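Local coordinates for putative immunoglobulin-blocking virulence protein (Mycoplasma mycoides subsp. capri, PDB 7ADK), which probably binds host immunoglobulins and blocks their action, helping this mycoplasma to evade the antibody response, at residues D155-N169 against D571-P584. Residues are numbered along the deposited sequence; the frame is centred on the assembly and turned at random.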
ATOM      1  N   ASP A 155      20.236  38.203 -13.019  1.00 82.38           N
ATOM      2  CA  ASP A 155      19.716  37.444 -11.877  1.00 82.38           C
ATOM      3  C   ASP A 155      19.105  38.358 -10.803  1.00 82.38           C
ATOM      4  O   ASP A 155      18.248  37.936 -10.028  1.00 82.38           O
ATOM      5  CB  ASP A 155      20.778  36.547 -11.210  1.00 82.38           C
ATOM      6  CG  ASP A 155      21.622  35.624 -12.106  1.00 82.38           C
ATOM      7  OD1 ASP A 155      21.225  35.327 -13.253  1.00 82.38           O
ATOM      8  OD2 ASP A 155      22.685  35.146 -11.642  1.00 82.38           O
ATOM      9  N   LYS A 156      19.513  39.626 -10.703  1.00 82.23           N
ATOM     10  CA  LYS A 156      18.865  40.582  -9.795  1.00 82.23           C
ATOM     11  C   LYS A 156      17.623  41.203 -10.418  1.00 82.23           C
ATOM     12  O   LYS A 156      16.584  41.244  -9.769  1.00 82.23           O
ATOM     13  CB  LYS A 156      19.893  41.611  -9.301  1.00 82.23           C
ATOM     14  CG  LYS A 156      19.318  42.496  -8.185  1.00 82.23           C
ATOM     15  CD  LYS A 156      20.391  43.327  -7.467  1.00 82.23           C
ATOM     16  CE  LYS A 156      21.308  42.499  -6.554  1.00 82.23           C
ATOM     17  NZ  LYS A 156      20.637  42.068  -5.310  1.00 82.23           N
ATOM     18  N   ASP A 157      17.677  41.630 -11.678  1.00 84.66           N
ATOM     19  CA  ASP A 157      16.564  42.382 -12.274  1.00 84.66           C
ATOM     20  C   ASP A 157      15.325  41.533 -12.628  1.00 84.66           C
ATOM     21  O   ASP A 157      14.216  42.063 -12.658  1.00 84.66           O
ATOM     22  CB  ASP A 157      17.066  43.289 -13.410  1.00 84.66           C
ATOM     23  CG  ASP A 157      17.429  42.628 -14.739  1.00 84.66           C
ATOM     24  OD1 ASP A 157      16.565  41.974 -15.350  1.00 84.66           O
ATOM     25  OD2 ASP A 157      18.540  42.865 -15.242  1.00 84.66           O
ATOM     26  N   ARG A 158      15.468  40.209 -12.786  1.00 79.39           N
ATOM     27  CA  ARG A 158      14.354  39.238 -12.836  1.00 79.39           C
ATOM     28  C   ARG A 158      13.857  38.767 -11.459  1.00 79.39           C
ATOM     29  O   ARG A 158      12.978  37.912 -11.392  1.00 79.39           O
ATOM     30  CB  ARG A 158      14.737  38.022 -13.699  1.00 79.39           C
ATOM     31  CG  ARG A 158      15.082  38.323 -15.160  1.00 79.39           C
ATOM     32  CD  ARG A 158      13.985  39.041 -15.943  1.00 79.39           C
ATOM     33  NE  ARG A 158      12.742  38.263 -16.048  1.00 79.39           N
ATOM     34  CZ  ARG A 158      11.624  38.674 -16.611  1.00 79.39           C
ATOM     35  NH1 ARG A 158      11.499  39.824 -17.169  1.00 79.39           N
ATOM     36  NH2 ARG A 158      10.571  37.945 -16.638  1.00 79.39           N
ATOM     37  N   LYS A 159      14.432  39.267 -10.359  1.00 75.00           N
ATOM     38  CA  LYS A 159      14.126  38.869  -8.971  1.00 75.00           C
ATOM     39  C   LYS A 159      14.180  37.347  -8.782  1.00 75.00           C
ATOM     40  O   LYS A 159      13.236  36.707  -8.324  1.00 75.00           O
ATOM     41  CB  LYS A 159      12.824  39.533  -8.476  1.00 75.00           C
ATOM     42  CG  LYS A 159      12.860  41.066  -8.611  1.00 75.00           C
ATOM     43  CD  LYS A 159      11.810  41.768  -7.747  1.00 75.00           C
ATOM     44  CE  LYS A 159      12.169  41.801  -6.260  1.00 75.00           C
ATOM     45  NZ  LYS A 159      13.292  42.705  -5.961  1.00 75.00           N
ATOM     46  N   ILE A 160      15.294  36.779  -9.231  1.00 73.31           N
ATOM     47  CA  ILE A 160      15.533  35.337  -9.369  1.00 73.31           C
ATOM     48  C   ILE A 160      16.784  34.900  -8.578  1.00 73.31           C
ATOM     49  O   ILE A 160      16.901  33.741  -8.201  1.00 73.31           O
ATOM     50  CB  ILE A 160      15.559  35.003 -10.881  1.00 73.31           C
ATOM     51  CG1 ILE A 160      15.502  33.502 -11.165  1.00 73.31           C
ATOM     52  CG2 ILE A 160      16.770  35.654 -11.562  1.00 73.31           C
ATOM     53  CD1 ILE A 160      15.762  33.162 -12.635  1.00 73.31           C
ATOM     54  N   SER A 161      17.696  35.820  -8.259  1.00 70.98           N
ATOM     55  CA  SER A 161      18.765  35.659  -7.261  1.00 70.98           C
ATOM     56  C   SER A 161      18.209  35.587  -5.836  1.00 70.98           C
ATOM     57  O   SER A 161      17.011  35.757  -5.610  1.00 70.98           O
ATOM     58  CB  SER A 161      19.779  36.810  -7.377  1.00 70.98           C
ATOM     59  OG  SER A 161      19.165  38.071  -7.212  1.00 70.98           O
ATOM     60  N   ASN A 162      19.068  35.324  -4.844  1.00 70.62           N
ATOM     61  CA  ASN A 162      18.642  35.299  -3.443  1.00 70.62           C
ATOM     62  C   ASN A 162      18.240  36.720  -2.977  1.00 70.62           C
ATOM     63  O   ASN A 162      18.981  37.671  -3.224  1.00 70.62           O
ATOM     64  CB  ASN A 162      19.744  34.663  -2.575  1.00 70.62           C
ATOM     65  CG  ASN A 162      19.186  34.045  -1.300  1.00 70.62           C
ATOM     66  OD1 ASN A 162      18.286  33.229  -1.327  1.00 70.62           O
ATOM     67  ND2 ASN A 162      19.638  34.424  -0.139  1.00 70.62           N
ATOM     68  N   PRO A 163      17.095  36.889  -2.295  1.00 70.52           N
ATOM     69  CA  PRO A 163      16.417  38.181  -2.154  1.00 70.52           C
ATOM     70  C   PRO A 163      17.090  39.218  -1.249  1.00 70.52           C
ATOM     71  O   PRO A 163      16.723  40.389  -1.290  1.00 70.52           O
ATOM     72  CB  PRO A 163      15.024  37.830  -1.612  1.00 70.52           C
ATOM     73  CG  PRO A 163      15.245  36.514  -0.878  1.00 70.52           C
ATOM     74  CD  PRO A 163      16.237  35.829  -1.792  1.00 70.52           C
ATOM     75  N   THR A 164      18.036  38.815  -0.406  1.00 73.33           N
ATOM     76  CA  THR A 164      18.554  39.644   0.704  1.00 73.33           C
ATOM     77  C   THR A 164      20.077  39.610   0.870  1.00 73.33           C
ATOM     78  O   THR A 164      20.658  40.564   1.377  1.00 73.33           O
ATOM     79  CB  THR A 164      17.925  39.181   2.019  1.00 73.33           C
ATOM     80  OG1 THR A 164      18.200  37.820   2.179  1.00 73.33           O
ATOM     81  CG2 THR A 164      16.417  39.376   2.068  1.00 73.33           C
ATOM     82  N   LYS A 165      20.729  38.521   0.453  1.00 73.78           N
ATOM     83  CA  LYS A 165      22.150  38.213   0.683  1.00 73.78           C
ATOM     84  C   LYS A 165      22.575  37.064  -0.241  1.00 73.78           C
ATOM     85  O   LYS A 165      21.882  36.052  -0.256  1.00 73.78           O
ATOM     86  CB  LYS A 165      22.285  37.828   2.169  1.00 73.78           C
ATOM     87  CG  LYS A 165      23.627  37.225   2.590  1.00 73.78           C
ATOM     88  CD  LYS A 165      23.637  37.054   4.116  1.00 73.78           C
ATOM     89  CE  LYS A 165      24.865  36.275   4.595  1.00 73.78           C
ATOM     90  NZ  LYS A 165      24.924  36.216   6.072  1.00 73.78           N
ATOM     91  N   PRO A 166      23.670  37.153  -1.006  1.00 72.05           N
ATOM     92  CA  PRO A 166      24.141  36.049  -1.830  1.00 72.05           C
ATOM     93  C   PRO A 166      24.721  34.925  -0.966  1.00 72.05           C
ATOM     94  O   PRO A 166      25.699  35.105  -0.242  1.00 72.05           O
ATOM     95  CB  PRO A 166      25.176  36.665  -2.775  1.00 72.05           C
ATOM     96  CG  PRO A 166      25.709  37.856  -1.989  1.00 72.05           C
ATOM     97  CD  PRO A 166      24.508  38.322  -1.173  1.00 72.05           C
ATOM     98  N   TYR A 167      24.140  33.734  -1.062  1.00 68.69           N
ATOM     99  CA  TYR A 167      24.645  32.545  -0.370  1.00 68.69           C
ATOM    100  C   TYR A 167      26.005  32.091  -0.941  1.00 68.69           C
ATOM    101  O   TYR A 167      26.247  32.246  -2.136  1.00 68.69           O
ATOM    102  CB  TYR A 167      23.585  31.450  -0.483  1.00 68.69           C
ATOM    103  CG  TYR A 167      23.831  30.208   0.351  1.00 68.69           C
ATOM    104  CD1 TYR A 167      24.607  29.143  -0.145  1.00 68.69           C
ATOM    105  CD2 TYR A 167      23.241  30.105   1.619  1.00 68.69           C
ATOM    106  CE1 TYR A 167      24.816  27.996   0.642  1.00 68.69           C
ATOM    107  CE2 TYR A 167      23.444  28.959   2.407  1.00 68.69           C
ATOM    108  CZ  TYR A 167      24.229  27.898   1.917  1.00 68.69           C
ATOM    109  OH  TYR A 167      24.418  26.787   2.672  1.00 68.69           O
ATOM    110  N   GLN A 168      26.885  31.497  -0.125  1.00 74.05           N
ATOM    111  CA  GLN A 168      28.056  30.764  -0.618  1.00 74.05           C
ATOM    112  C   GLN A 168      28.298  29.444   0.124  1.00 74.05           C
ATOM    113  O   GLN A 168      28.214  29.370   1.349  1.00 74.05           O
ATOM    114  CB  GLN A 168      29.274  31.688  -0.698  1.00 74.05           C
ATOM    115  CG  GLN A 168      30.558  30.918  -1.011  1.00 74.05           C
ATOM    116  CD  GLN A 168      31.664  31.740  -1.632  1.00 74.05           C
ATOM    117  OE1 GLN A 168      31.463  32.750  -2.268  1.00 74.05           O
ATOM    118  NE2 GLN A 168      32.872  31.279  -1.545  1.00 74.05           N
ATOM    119  N   ASN A 169      28.580  28.395  -0.648  1.00 73.95           N
ATOM    120  CA  ASN A 169      28.713  27.019  -0.201  1.00 73.95           C
ATOM    121  C   ASN A 169      30.138  26.702   0.300  1.00 73.95           C
ATOM    122  O   ASN A 169      30.293  26.289   1.446  1.00 73.95           O
ATOM    123  CB  ASN A 169      28.251  26.106  -1.349  1.00 73.95           C
ATOM    124  CG  ASN A 169      27.656  24.810  -0.838  1.00 73.95           C
ATOM    125  OD1 ASN A 169      28.243  24.097  -0.050  1.00 73.95           O
ATOM    126  ND2 ASN A 169      26.449  24.478  -1.214  1.00 73.95           N
ATOM    127  N   ASP A 571      11.752  31.893 -15.760  1.00 72.48           N
ATOM    128  CA  ASP A 571      12.252  32.512 -14.521  1.00 72.48           C
ATOM    129  C   ASP A 571      12.285  31.482 -13.383  1.00 72.48           C
ATOM    130  O   ASP A 571      13.342  31.196 -12.827  1.00 72.48           O
ATOM    131  CB  ASP A 571      11.370  33.702 -14.089  1.00 72.48           C
ATOM    132  CG  ASP A 571      11.497  34.995 -14.905  1.00 72.48           C
ATOM    133  OD1 ASP A 571      12.571  35.309 -15.466  1.00 72.48           O
ATOM    134  OD2 ASP A 571      10.514  35.770 -14.917  1.00 72.48           O
ATOM    135  N   GLY A 572      11.144  30.864 -13.058  1.00 67.32           N
ATOM    136  CA  GLY A 572      11.066  29.886 -11.976  1.00 67.32           C
ATOM    137  C   GLY A 572      12.007  28.696 -12.160  1.00 67.32           C
ATOM    138  O   GLY A 572      12.562  28.195 -11.187  1.00 67.32           O
ATOM    139  N   LEU A 573      12.223  28.260 -13.396  1.00 65.08           N
ATOM    140  CA  LEU A 573      13.050  27.112 -13.765  1.00 65.08           C
ATOM    141  C   LEU A 573      14.544  27.410 -13.582  1.00 65.08           C
ATOM    142  O   LEU A 573      15.266  26.641 -12.951  1.00 65.08           O
ATOM    143  CB  LEU A 573      12.675  26.751 -15.211  1.00 65.08           C
ATOM    144  CG  LEU A 573      13.014  25.354 -15.699  1.00 65.08           C
ATOM    145  CD1 LEU A 573      12.149  24.330 -15.025  1.00 65.08           C
ATOM    146  CD2 LEU A 573      12.746  25.232 -17.186  1.00 65.08           C
ATOM    147  N   ARG A 574      15.011  28.566 -14.060  1.00 68.06           N
ATOM    148  CA  ARG A 574      16.397  29.020 -13.898  1.00 68.06           C
ATOM    149  C   ARG A 574      16.719  29.420 -12.456  1.00 68.06           C
ATOM    150  O   ARG A 574      17.876  29.298 -12.070  1.00 68.06           O
ATOM    151  CB  ARG A 574      16.677  30.142 -14.912  1.00 68.06           C
ATOM    152  CG  ARG A 574      18.158  30.551 -14.983  1.00 68.06           C
ATOM    153  CD  ARG A 574      18.429  31.532 -16.127  1.00 68.06           C
ATOM    154  NE  ARG A 574      19.862  31.819 -16.331  1.00 68.06           N
ATOM    155  CZ  ARG A 574      20.639  32.600 -15.603  1.00 68.06           C
ATOM    156  NH1 ARG A 574      20.225  33.142 -14.510  1.00 68.06           N
ATOM    157  NH2 ARG A 574      21.843  32.872 -15.969  1.00 68.06           N
ATOM    158  N   MET A 575      15.736  29.811 -11.637  1.00 63.09           N
ATOM    159  CA  MET A 575      15.927  30.063 -10.203  1.00 63.09           C
ATOM    160  C   MET A 575      16.605  28.881  -9.521  1.00 63.09           C
ATOM    161  O   MET A 575      17.640  29.010  -8.873  1.00 63.09           O
ATOM    162  CB  MET A 575      14.588  30.362  -9.508  1.00 63.09           C
ATOM    163  CG  MET A 575      14.856  31.070  -8.182  1.00 63.09           C
ATOM    164  SD  MET A 575      13.468  31.211  -7.047  1.00 63.09           S
ATOM    165  CE  MET A 575      13.505  29.566  -6.343  1.00 63.09           C
ATOM    166  N   VAL A 576      16.065  27.694  -9.745  1.00 58.34           N
ATOM    167  CA  VAL A 576      16.575  26.446  -9.194  1.00 58.34           C
ATOM    168  C   VAL A 576      17.832  25.981  -9.924  1.00 58.34           C
ATOM    169  O   VAL A 576      18.847  25.668  -9.312  1.00 58.34           O
ATOM    170  CB  VAL A 576      15.474  25.392  -9.280  1.00 58.34           C
ATOM    171  CG1 VAL A 576      15.922  24.102  -8.646  1.00 58.34           C
ATOM    172  CG2 VAL A 576      14.213  25.879  -8.598  1.00 58.34           C
ATOM    173  N   TYR A 577      17.778  25.951 -11.252  1.00 58.67           N
ATOM    174  CA  TYR A 577      18.824  25.351 -12.059  1.00 58.67           C
ATOM    175  C   TYR A 577      20.100  26.186 -12.147  1.00 58.67           C
ATOM    176  O   TYR A 577      21.132  25.591 -12.437  1.00 58.67           O
ATOM    177  CB  TYR A 577      18.244  24.968 -13.432  1.00 58.67           C
ATOM    178  CG  TYR A 577      17.169  23.869 -13.450  1.00 58.67           C
ATOM    179  CD1 TYR A 577      16.980  23.008 -12.351  1.00 58.67           C
ATOM    180  CD2 TYR A 577      16.361  23.679 -14.592  1.00 58.67           C
ATOM    181  CE1 TYR A 577      16.021  21.991 -12.384  1.00 58.67           C
ATOM    182  CE2 TYR A 577      15.386  22.661 -14.623  1.00 58.67           C
ATOM    183  CZ  TYR A 577      15.212  21.811 -13.515  1.00 58.67           C
ATOM    184  OH  TYR A 577      14.291  20.814 -13.534  1.00 58.67           O
ATOM    185  N   TYR A 578      20.099  27.499 -11.880  1.00 63.18           N
ATOM    186  CA  TYR A 578      21.312  28.343 -11.949  1.00 63.18           C
ATOM    187  C   TYR A 578      21.353  29.567 -11.021  1.00 63.18           C
ATOM    188  O   TYR A 578      22.393  29.803 -10.423  1.00 63.18           O
ATOM    189  CB  TYR A 578      21.578  28.826 -13.379  1.00 63.18           C
ATOM    190  CG  TYR A 578      21.839  27.735 -14.398  1.00 63.18           C
ATOM    191  CD1 TYR A 578      23.080  27.074 -14.417  1.00 63.18           C
ATOM    192  CD2 TYR A 578      20.830  27.356 -15.297  1.00 63.18           C
ATOM    193  CE1 TYR A 578      23.305  26.026 -15.328  1.00 63.18           C
ATOM    194  CE2 TYR A 578      21.049  26.307 -16.202  1.00 63.18           C
ATOM    195  CZ  TYR A 578      22.288  25.645 -16.223  1.00 63.18           C
ATOM    196  OH  TYR A 578      22.470  24.635 -17.103  1.00 63.18           O
ATOM    197  N   ALA A 579      20.287  30.352 -10.881  1.00 61.31           N
ATOM    198  CA  ALA A 579      20.361  31.630 -10.163  1.00 61.31           C
ATOM    199  C   ALA A 579      20.492  31.483  -8.632  1.00 61.31           C
ATOM    200  O   ALA A 579      21.096  32.331  -7.982  1.00 61.31           O
ATOM    201  CB  ALA A 579      19.156  32.490 -10.532  1.00 61.31           C
ATOM    202  N   ARG A 580      19.960  30.407  -8.043  1.00 60.55           N
ATOM    203  CA  ARG A 580      20.115  30.043  -6.623  1.00 60.55           C
ATOM    204  C   ARG A 580      20.720  28.645  -6.448  1.00 60.55           C
ATOM    205  O   ARG A 580      20.697  28.076  -5.366  1.00 60.55           O
ATOM    206  CB  ARG A 580      18.784  30.218  -5.873  1.00 60.55           C
ATOM    207  CG  ARG A 580      18.356  31.680  -5.752  1.00 60.55           C
ATOM    208  CD  ARG A 580      16.966  31.865  -5.141  1.00 60.55           C
ATOM    209  NE  ARG A 580      16.969  31.672  -3.690  1.00 60.55           N
ATOM    210  CZ  ARG A 580      15.923  31.664  -2.886  1.00 60.55           C
ATOM    211  NH1 ARG A 580      16.092  31.504  -1.619  1.00 60.55           N
ATOM    212  NH2 ARG A 580      14.699  31.832  -3.291  1.00 60.55           N
ATOM    213  N   ASN A 581      21.291  28.056  -7.498  1.00 61.86           N
ATOM    214  CA  ASN A 581      21.737  26.666  -7.498  1.00 61.86           C
ATOM    215  C   ASN A 581      22.840  26.371  -6.470  1.00 61.86           C
ATOM    216  O   ASN A 581      22.959  25.237  -6.023  1.00 61.86           O
ATOM    217  CB  ASN A 581      22.188  26.307  -8.917  1.00 61.86           C
ATOM    218  CG  ASN A 581      22.738  24.902  -9.055  1.00 61.86           C
ATOM    219  OD1 ASN A 581      22.028  23.935  -9.238  1.00 61.86           O
ATOM    220  ND2 ASN A 581      24.032  24.744  -9.012  1.00 61.86           N
ATOM    221  N   ASN A 582      23.686  27.323  -6.090  1.00 63.30           N
ATOM    222  CA  ASN A 582      24.749  27.030  -5.129  1.00 63.30           C
ATOM    223  C   ASN A 582      24.227  26.774  -3.699  1.00 63.30           C
ATOM    224  O   ASN A 582      24.970  26.272  -2.866  1.00 63.30           O
ATOM    225  CB  ASN A 582      25.836  28.107  -5.224  1.00 63.30           C
ATOM    226  CG  ASN A 582      25.454  29.421  -4.603  1.00 63.30           C
ATOM    227  OD1 ASN A 582      24.366  29.937  -4.799  1.00 63.30           O
ATOM    228  ND2 ASN A 582      26.334  29.983  -3.830  1.00 63.30           N
ATOM    229  N   GLU A 583      22.962  27.067  -3.409  1.00 63.58           N
ATOM    230  CA  GLU A 583      22.300  26.765  -2.138  1.00 63.58           C
ATOM    231  C   GLU A 583      21.850  25.296  -2.049  1.00 63.58           C
ATOM    232  O   GLU A 583      21.341  24.767  -3.033  1.00 63.58           O
ATOM    233  CB  GLU A 583      21.041  27.618  -1.951  1.00 63.58           C
ATOM    234  CG  GLU A 583      21.219  29.130  -2.105  1.00 63.58           C
ATOM    235  CD  GLU A 583      19.889  29.890  -1.991  1.00 63.58           C
ATOM    236  OE1 GLU A 583      18.999  29.440  -1.233  1.00 63.58           O
ATOM    237  OE2 GLU A 583      19.731  30.954  -2.619  1.00 63.58           O
ATOM    238  N   PRO A 584      21.910  24.636  -0.877  1.00 59.00           N
ATOM    239  CA  PRO A 584      21.583  23.214  -0.754  1.00 59.00           C
ATOM    240  C   PRO A 584      20.150  22.800  -1.109  1.00 59.00           C
ATOM    241  O   PRO A 584      19.934  21.702  -1.601  1.00 59.00           O
ATOM    242  CB  PRO A 584      21.856  22.870   0.701  1.00 59.00           C
ATOM    243  CG  PRO A 584      22.846  23.917   1.176  1.00 59.00           C
ATOM    244  CD  PRO A 584      22.471  25.144   0.364  1.00 59.00           C
TER
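Three donors converge on the backbone O of Asp-155, whose carboxylate reaches across to Arg-574: the amides of Ile-160 and Ser-161, and Ser-161 OG, on a side chain short enough to fold back. The Ile-160 bond and that from Lys-159 N to Lys-156 O form the Schellman motif ending helix 153-157; Ser-161 adds two more. Arg-574, long when extended from CG to NE, brings NH1 2.7 Å from Asp-155 OD1, arriving from above the carboxylate plane. Arg-158 bends at chi2 and chi3 to lay its guanidinium edge side-on against Asp-571, with NE 3.0 Å from OD1 and NH2 2.8 Å from OD2. Glu-567 forms a second salt bridge to that NH2.

Between these ion pairs sits Ile-160. With CG1 anti to the backbone N (chi1 -168°), its longer branch runs to the helix, CG1 lying 3.7 Å from Met-575 CB; the small Ala-579 lets the loop come close. Helix 567-579 makes the beta-alpha-beta crossover between parallel strands 553-555 and 608-610. Its Leu-573 and Val-576 touch Leu-554.

A type I turn spans Arg-580 to Glu-583, whose side chains form a salt bridge, Glu-583 OE2 meeting Arg-580 NE at the guanidinium edge; Pro-163 CD lies over one face of that guanidinium. Tyr-167 lays a ring face over Glu-583 CB, and its CZ meets Pro-584 CD at 3.6 Å; its hydroxyl bonds to Asp-347. Two short asparagine amides each donate to a backbone oxygen across the contact: Asn-582 ND2 gives to Tyr-167 O at 2.8 Å and to Asp-597, while Asn-169 ND2 meets Asn-582 O at 2.9 Å (172°).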